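PDB 2WNW: activated BY transcription factor SSRB from Salmonella enterica, which belongs to glycoside hydrolase family 30 and joins a TIM-barrel domain to a beta-sandwich domain. Local coordinates for residues 101-106 against 112-117; 141-146 against 172-177. All coordinates share one frame; numbering follows the deposited sequence.

Overall arrangement
The two contacts lie on the same side of the chain's centre, about 11 Å apart between centres, and both border helix 167-183. Contact 2 is the core one: all four of its touching residues are buried, and it joins barrel strand 138-143 to that helix through apolar side chains, with no hydrogen bond between 141-146 and 172-177. Contact 1 is partly buried, its centre about 29 Å from the centre of the chain, and brings two loop segments round helix 106-110 together by a backbone hydrogen bond, a water bridge and an aromatic pair. The contacts touch each other: Tyr102 OH packs 3.4 Å from Tyr177 CD1, and Val103 CG1 lies 3.4 Å from Ile173 CD1.

Contact 1. Residues 101-106 against 112-117; sequences AYVDSS and GRLSFS
Tyr102 and Phe116 cross at about a right angle, and their rings meet obliquely: the planes differ by 41° and the centroids are 4.4 Å apart. The phenylalanine touches with one side of its ring. Phe116 CE1 sits over the centre of one tyrosine face, 3.4 Å from Tyr102 CG, and Phe116 CD1 lies 3.5 Å from Tyr102 CD2. The Phe116 CB bond does not point at 101-106; a chi1 of -68°, with CG anti to the carbonyl carbon, carries the ring back alongside the tyrosine. At the edge of the tyrosine ring, near its plane, lies Ser115 O.

The backbones are joined next to this pair. Ser115 N donates to Tyr102 O at 2.8 Å. Leu114 CA adds a CA-H...O contact to the same Tyr102 O, at 3.1 Å. One water donates to both Ala101 O and Ser115 O, bridging the segments a second time. Further along, Val103 CB packs on Leu114 CD2 at 3.8 Å.

The two segments flank the short helix 106-110 in the long loop after barrel strand 85-90. Ser105 is its N-cap, OG bonding Asp108 N, and Gly112 closes it with positive phi in a Schellman motif. The tyrosine hydroxyl is hydrogen-bonded to Asp119 of helix 117-122 and to Gln91 N, while helix 167-183 packs against Tyr102 through Ile173, Leu114 through Asn176 and Phe116 through Glu180.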
ATOM      1  N   ALA A 101      36.530 -11.309 -19.012  1.00 19.30           N
ATOM      2  CA  ALA A 101      35.560 -12.127 -19.737  1.00 19.44           C
ATOM      3  C   ALA A 101      36.114 -13.539 -19.859  1.00 19.66           C
ATOM      4  O   ALA A 101      37.310 -13.759 -19.673  1.00 20.27           O
ATOM      5  CB  ALA A 101      35.302 -11.539 -21.120  1.00 17.82           C
ATOM      6  N   TYR A 102      35.249 -14.494 -20.184  1.00 19.26           N
ATOM      7  CA  TYR A 102      35.666 -15.887 -20.307  1.00 20.06           C
ATOM      8  C   TYR A 102      36.336 -16.192 -21.647  1.00 20.85           C
ATOM      9  O   TYR A 102      36.963 -17.236 -21.815  1.00 20.90           O
ATOM     10  CB  TYR A 102      34.455 -16.789 -20.071  1.00 19.40           C
ATOM     11  CG  TYR A 102      33.800 -16.517 -18.732  1.00 20.13           C
ATOM     12  CD1 TYR A 102      32.412 -16.471 -18.606  1.00 20.34           C
ATOM     13  CD2 TYR A 102      34.571 -16.298 -17.590  1.00 19.26           C
ATOM     14  CE1 TYR A 102      31.807 -16.209 -17.377  1.00 20.22           C
ATOM     15  CE2 TYR A 102      33.978 -16.037 -16.352  1.00 19.92           C
ATOM     16  CZ  TYR A 102      32.595 -15.994 -16.255  1.00 20.74           C
ATOM     17  OH  TYR A 102      31.996 -15.744 -15.040  1.00 22.38           O
ATOM     18  N   VAL A 103      36.199 -15.269 -22.591  1.00 22.64           N
ATOM     19  CA  VAL A 103      36.817 -15.389 -23.910  1.00 24.91           C
ATOM     20  C   VAL A 103      37.078 -13.950 -24.365  1.00 25.41           C
ATOM     21  O   VAL A 103      36.205 -13.092 -24.244  1.00 25.68           O
ATOM     22  CB  VAL A 103      35.893 -16.132 -24.915  1.00 23.83           C
ATOM     23  CG1 VAL A 103      34.619 -15.342 -25.155  1.00 26.26           C
ATOM     24  CG2 VAL A 103      36.635 -16.359 -26.223  1.00 26.23           C
ATOM     25  N   ASP A 104      38.272 -13.679 -24.884  1.00 26.88           N
ATOM     26  CA  ASP A 104      38.613 -12.314 -25.275  1.00 28.41           C
ATOM     27  C   ASP A 104      38.744 -11.972 -26.752  1.00 27.49           C
ATOM     28  O   ASP A 104      38.873 -10.798 -27.101  1.00 26.82           O
ATOM     29  CB  ASP A 104      39.893 -11.895 -24.558  1.00 33.57           C
ATOM     30  CG  ASP A 104      39.746 -11.929 -23.053  1.00 38.85           C
ATOM     31  OD1 ASP A 104      38.915 -11.161 -22.522  1.00 41.60           O
ATOM     32  OD2 ASP A 104      40.455 -12.731 -22.405  1.00 42.60           O
ATOM     33  N   SER A 105      38.719 -12.975 -27.622  1.00 25.10           N
ATOM     34  CA  SER A 105      38.826 -12.710 -29.051  1.00 23.17           C
ATOM     35  C   SER A 105      38.001 -13.708 -29.838  1.00 22.69           C
ATOM     36  O   SER A 105      37.683 -14.788 -29.343  1.00 22.46           O
ATOM     37  CB  SER A 105      40.284 -12.796 -29.510  1.00 23.69           C
ATOM     38  OG  SER A 105      40.756 -14.132 -29.461  1.00 21.23           O
ATOM     39  N   SER A 106      37.664 -13.344 -31.070  1.00 23.08           N
ATOM     40  CA  SER A 106      36.885 -14.220 -31.935  1.00 24.75           C
ATOM     41  C   SER A 106      37.689 -15.485 -32.221  1.00 26.23           C
ATOM     42  O   SER A 106      37.124 -16.572 -32.363  1.00 26.31           O
ATOM     43  CB  SER A 106      36.561 -13.507 -33.248  1.00 24.40           C
ATOM     44  OG  SER A 106      37.749 -13.077 -33.888  1.00 27.43           O
ATOM     45  N   GLY A 112      37.483 -22.557 -29.302  1.00 26.81           N
ATOM     46  CA  GLY A 112      36.923 -23.063 -28.060  1.00 26.97           C
ATOM     47  C   GLY A 112      37.775 -22.870 -26.823  1.00 27.72           C
ATOM     48  O   GLY A 112      37.695 -23.664 -25.887  1.00 28.02           O
ATOM     49  N   ARG A 113      38.581 -21.815 -26.797  1.00 27.93           N
ATOM     50  CA  ARG A 113      39.439 -21.576 -25.646  1.00 28.88           C
ATOM     51  C   ARG A 113      38.883 -20.539 -24.680  1.00 27.62           C
ATOM     52  O   ARG A 113      39.020 -19.333 -24.883  1.00 27.83           O
ATOM     53  CB  ARG A 113      40.845 -21.200 -26.119  1.00 32.09           C
ATOM     54  CG  ARG A 113      41.539 -22.379 -26.809  1.00 37.78           C
ATOM     55  CD  ARG A 113      43.028 -22.173 -27.070  1.00 43.16           C
ATOM     56  NE  ARG A 113      43.285 -21.327 -28.230  1.00 46.48           N
ATOM     57  CZ  ARG A 113      43.241 -20.001 -28.212  1.00 48.84           C
ATOM     58  NH1 ARG A 113      42.951 -19.360 -27.086  1.00 50.29           N
ATOM     59  NH2 ARG A 113      43.484 -19.317 -29.322  1.00 50.81           N
ATOM     60  N   LEU A 114      38.244 -21.036 -23.626  1.00 27.00           N
ATOM     61  CA  LEU A 114      37.651 -20.188 -22.596  1.00 26.20           C
ATOM     62  C   LEU A 114      38.517 -20.253 -21.346  1.00 26.45           C
ATOM     63  O   LEU A 114      39.295 -21.189 -21.170  1.00 26.32           O
ATOM     64  CB  LEU A 114      36.245 -20.686 -22.246  1.00 26.85           C
ATOM     65  CG  LEU A 114      35.264 -21.009 -23.377  1.00 28.53           C
ATOM     66  CD1 LEU A 114      33.926 -21.418 -22.774  1.00 30.16           C
ATOM     67  CD2 LEU A 114      35.094 -19.805 -24.285  1.00 29.78           C
ATOM     68  N   SER A 115      38.381 -19.261 -20.475  1.00 23.93           N
ATOM     69  CA  SER A 115      39.144 -19.250 -19.237  1.00 23.71           C
ATOM     70  C   SER A 115      38.287 -18.814 -18.058  1.00 23.26           C
ATOM     71  O   SER A 115      37.681 -17.745 -18.079  1.00 20.57           O
ATOM     72  CB  SER A 115      40.352 -18.322 -19.344  1.00 23.54           C
ATOM     73  OG  SER A 115      41.020 -18.247 -18.093  1.00 23.88           O
ATOM     74  N   PHE A 116      38.249 -19.657 -17.033  1.00 23.50           N
ATOM     75  CA  PHE A 116      37.486 -19.380 -15.822  1.00 25.25           C
ATOM     76  C   PHE A 116      38.429 -19.332 -14.624  1.00 26.51           C
ATOM     77  O   PHE A 116      37.983 -19.276 -13.479  1.00 25.11           O
ATOM     78  CB  PHE A 116      36.445 -20.477 -15.591  1.00 24.45           C
ATOM     79  CG  PHE A 116      35.342 -20.494 -16.608  1.00 23.27           C
ATOM     80  CD1 PHE A 116      34.286 -19.597 -16.520  1.00 23.69           C
ATOM     81  CD2 PHE A 116      35.360 -21.409 -17.655  1.00 22.99           C
ATOM     82  CE1 PHE A 116      33.259 -19.611 -17.461  1.00 22.85           C
ATOM     83  CE2 PHE A 116      34.337 -21.428 -18.602  1.00 22.38           C
ATOM     84  CZ  PHE A 116      33.284 -20.527 -18.504  1.00 21.31           C
ATOM     85  N   SER A 117      39.733 -19.353 -14.890  1.00 27.92           N
ATOM     86  CA  SER A 117      40.725 -19.340 -13.818  1.00 30.26           C
ATOM     87  C   SER A 117      40.510 -18.194 -12.831  1.00 29.30           C
ATOM     88  O   SER A 117      40.671 -18.366 -11.622  1.00 29.50           O
ATOM     89  CB  SER A 117      42.139 -19.267 -14.405  1.00 31.94           C
ATOM     90  OG  SER A 117      42.323 -18.082 -15.159  1.00 36.44           O
TER
HETATM   91  O   HOH W   1      38.452 -15.153 -16.986  1.00 33.07           O

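Contact 2. Residues 141-146 against 172-177; sequences ASPWSP and DIIINY
This contact is part of the beta-alpha layering of the TIM barrel: strand 138-143, third in order round the closed parallel sheet, packs against helix 167-183, which follows it in the chain and precedes strand 190-192. The helix thus belongs to the beta-alpha-beta crossover between two adjacent parallel strands. The nearest CA atoms, those of Pro143 and Ile174, are 8.8 Å apart, so the space between the backbones is spanned by side chains.

Two apolar pairs make the contact, burying a modest 108 Å² in all. In the closer one the methyl of Ala141 points toward the helix and meets the far end of the Tyr177 ring, Ala141 CB lying 3.6 Å from Tyr177 CE2; the approach to the ring is oblique. Tyr177 reaches the strand because its CG is anti to the backbone N (chi1 161°), which carries the ring out from the helix. In the looser pair the extended Ile174 side chain (chi2 173°) directs its terminal CD1 at the Pro143 ring, with Pro143 CG 4.4 Å from Ile174 CD1.

Other elements touch these groups: Met88 of strand 85-90 meets Tyr177, whose ring also meets that of Tyr181, while Phe216 of helix 210-227 packs on Ile174 and Trp170 on Pro143. Between Ala141 and Pro143, Ser142 points to the barrel interior, where its OG is hydrogen-bonded to Ser192 and Arg87 of the neighbouring strands 190-192 and 85-90.

The hydroxyl end of Tyr177 arrives beside the strand, Tyr177 OH lying 3.5 Å from Ala141 CB.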
ATOM      1  N   ALA A 141      22.518 -16.177 -11.318  1.00 15.83           N
ATOM      2  CA  ALA A 141      23.644 -15.578 -12.027  1.00 16.08           C
ATOM      3  C   ALA A 141      23.114 -14.570 -13.037  1.00 16.27           C
ATOM      4  O   ALA A 141      22.117 -14.828 -13.714  1.00 15.99           O
ATOM      5  CB  ALA A 141      24.466 -16.659 -12.731  1.00 15.55           C
ATOM      6  N   SER A 142      23.780 -13.419 -13.122  1.00 16.17           N
ATOM      7  CA  SER A 142      23.393 -12.346 -14.034  1.00 15.68           C
ATOM      8  C   SER A 142      24.627 -11.721 -14.674  1.00 15.78           C
ATOM      9  O   SER A 142      25.649 -11.547 -14.014  1.00 15.99           O
ATOM     10  CB  SER A 142      22.649 -11.230 -13.284  1.00 16.14           C
ATOM     11  OG  SER A 142      21.516 -11.712 -12.589  1.00 16.79           O
ATOM     12  N   PRO A 143      24.542 -11.370 -15.967  1.00 15.84           N
ATOM     13  CA  PRO A 143      25.685 -10.754 -16.645  1.00 16.32           C
ATOM     14  C   PRO A 143      25.566  -9.232 -16.603  1.00 16.45           C
ATOM     15  O   PRO A 143      24.464  -8.691 -16.601  1.00 14.82           O
ATOM     16  CB  PRO A 143      25.565 -11.255 -18.090  1.00 17.20           C
ATOM     17  CG  PRO A 143      24.396 -12.231 -18.091  1.00 17.65           C
ATOM     18  CD  PRO A 143      23.534 -11.806 -16.944  1.00 15.11           C
ATOM     19  N   TRP A 144      26.704  -8.553 -16.557  1.00 15.76           N
ATOM     20  CA  TRP A 144      26.726  -7.102 -16.587  1.00 15.22           C
ATOM     21  C   TRP A 144      27.126  -6.736 -18.021  1.00 15.49           C
ATOM     22  O   TRP A 144      26.763  -5.677 -18.535  1.00 14.93           O
ATOM     23  CB  TRP A 144      27.746  -6.557 -15.584  1.00 14.39           C
ATOM     24  CG  TRP A 144      27.152  -6.134 -14.254  1.00 15.75           C
ATOM     25  CD1 TRP A 144      27.116  -4.866 -13.746  1.00 16.30           C
ATOM     26  CD2 TRP A 144      26.550  -6.979 -13.258  1.00 16.05           C
ATOM     27  NE1 TRP A 144      26.535  -4.867 -12.499  1.00 16.65           N
ATOM     28  CE2 TRP A 144      26.179  -6.148 -12.175  1.00 16.53           C
ATOM     29  CE3 TRP A 144      26.290  -8.354 -13.176  1.00 15.91           C
ATOM     30  CZ2 TRP A 144      25.560  -6.648 -11.019  1.00 16.96           C
ATOM     31  CZ3 TRP A 144      25.672  -8.853 -12.023  1.00 16.55           C
ATOM     32  CH2 TRP A 144      25.316  -7.997 -10.961  1.00 16.24           C
ATOM     33  N   SER A 145      27.871  -7.625 -18.674  1.00 16.98           N
ATOM     34  CA  SER A 145      28.285  -7.381 -20.056  1.00 16.73           C
ATOM     35  C   SER A 145      28.938  -8.562 -20.760  1.00 16.39           C
ATOM     36  O   SER A 145      29.709  -9.308 -20.159  1.00 16.12           O
ATOM     37  CB  SER A 145      29.259  -6.196 -20.130  1.00 18.23           C
ATOM     38  OG  SER A 145      29.747  -6.021 -21.460  1.00 16.97           O
ATOM     39  N   PRO A 146      28.609  -8.759 -22.049  1.00 17.41           N
ATOM     40  CA  PRO A 146      29.189  -9.849 -22.840  1.00 17.31           C
ATOM     41  C   PRO A 146      30.633  -9.418 -23.110  1.00 17.56           C
ATOM     42  O   PRO A 146      31.010  -8.286 -22.793  1.00 17.48           O
ATOM     43  CB  PRO A 146      28.356  -9.835 -24.125  1.00 16.61           C
ATOM     44  CG  PRO A 146      27.029  -9.273 -23.678  1.00 18.50           C
ATOM     45  CD  PRO A 146      27.467  -8.150 -22.752  1.00 17.00           C
ATOM     46  N   ASP A 172      25.972 -19.471 -25.662  1.00 17.84           N
ATOM     47  CA  ASP A 172      26.845 -20.629 -25.487  1.00 19.06           C
ATOM     48  C   ASP A 172      27.853 -20.402 -24.362  1.00 18.62           C
ATOM     49  O   ASP A 172      28.192 -21.333 -23.635  1.00 19.40           O
ATOM     50  CB  ASP A 172      27.598 -20.963 -26.784  1.00 19.64           C
ATOM     51  CG  ASP A 172      26.703 -21.591 -27.835  1.00 21.28           C
ATOM     52  OD1 ASP A 172      25.660 -22.175 -27.467  1.00 20.73           O
ATOM     53  OD2 ASP A 172      27.054 -21.517 -29.033  1.00 22.95           O
ATOM     54  N   ILE A 173      28.342 -19.173 -24.228  1.00 18.19           N
ATOM     55  CA  ILE A 173      29.292 -18.869 -23.164  1.00 17.83           C
ATOM     56  C   ILE A 173      28.611 -19.026 -21.810  1.00 17.23           C
ATOM     57  O   ILE A 173      29.198 -19.571 -20.874  1.00 17.41           O
ATOM     58  CB  ILE A 173      29.836 -17.431 -23.276  1.00 19.06           C
ATOM     59  CG1 ILE A 173      30.743 -17.318 -24.502  1.00 20.06           C
ATOM     60  CG2 ILE A 173      30.598 -17.055 -21.999  1.00 17.02           C
ATOM     61  CD1 ILE A 173      31.333 -15.948 -24.686  1.00 24.38           C
ATOM     62  N   ILE A 174      27.373 -18.546 -21.714  1.00 17.31           N
ATOM     63  CA  ILE A 174      26.618 -18.648 -20.466  1.00 17.20           C
ATOM     64  C   ILE A 174      26.414 -20.113 -20.092  1.00 17.55           C
ATOM     65  O   ILE A 174      26.480 -20.472 -18.920  1.00 16.41           O
ATOM     66  CB  ILE A 174      25.253 -17.925 -20.576  1.00 17.39           C
ATOM     67  CG1 ILE A 174      25.486 -16.415 -20.695  1.00 15.55           C
ATOM     68  CG2 ILE A 174      24.396 -18.227 -19.355  1.00 17.19           C
ATOM     69  CD1 ILE A 174      24.229 -15.605 -20.967  1.00 17.37           C
ATOM     70  N   ILE A 175      26.172 -20.965 -21.083  1.00 17.18           N
ATOM     71  CA  ILE A 175      26.001 -22.386 -20.798  1.00 17.81           C
ATOM     72  C   ILE A 175      27.320 -22.945 -20.249  1.00 17.75           C
ATOM     73  O   ILE A 175      27.324 -23.700 -19.278  1.00 18.09           O
ATOM     74  CB  ILE A 175      25.597 -23.179 -22.065  1.00 17.58           C
ATOM     75  CG1 ILE A 175      24.203 -22.748 -22.528  1.00 19.66           C
ATOM     76  CG2 ILE A 175      25.618 -24.677 -21.772  1.00 19.01           C
ATOM     77  CD1 ILE A 175      23.087 -23.070 -21.538  1.00 20.03           C
ATOM     78  N   ASN A 176      28.442 -22.569 -20.857  1.00 17.40           N
ATOM     79  CA  ASN A 176      29.729 -23.061 -20.370  1.00 18.70           C
ATOM     80  C   ASN A 176      30.027 -22.546 -18.967  1.00 18.84           C
ATOM     81  O   ASN A 176      30.692 -23.217 -18.175  1.00 18.39           O
ATOM     82  CB  ASN A 176      30.858 -22.694 -21.333  1.00 19.40           C
ATOM     83  CG  ASN A 176      31.005 -23.707 -22.451  1.00 22.59           C
ATOM     84  OD1 ASN A 176      30.520 -23.504 -23.562  1.00 22.62           O
ATOM     85  ND2 ASN A 176      31.659 -24.824 -22.147  1.00 24.57           N
ATOM     86  N   TYR A 177      29.533 -21.351 -18.666  1.00 16.86           N
ATOM     87  CA  TYR A 177      29.694 -20.771 -17.339  1.00 16.82           C
ATOM     88  C   TYR A 177      28.980 -21.720 -16.371  1.00 17.33           C
ATOM     89  O   TYR A 177      29.524 -22.097 -15.331  1.00 17.30           O
ATOM     90  CB  TYR A 177      29.033 -19.386 -17.297  1.00 16.18           C
ATOM     91  CG  TYR A 177      28.727 -18.872 -15.902  1.00 16.33           C
ATOM     92  CD1 TYR A 177      29.688 -18.188 -15.159  1.00 17.43           C
ATOM     93  CD2 TYR A 177      27.470 -19.074 -15.329  1.00 17.40           C
ATOM     94  CE1 TYR A 177      29.405 -17.713 -13.879  1.00 15.56           C
ATOM     95  CE2 TYR A 177      27.176 -18.605 -14.049  1.00 17.41           C
ATOM     96  CZ  TYR A 177      28.147 -17.925 -13.333  1.00 16.60           C
ATOM     97  OH  TYR A 177      27.856 -17.449 -12.079  1.00 17.48           O
TER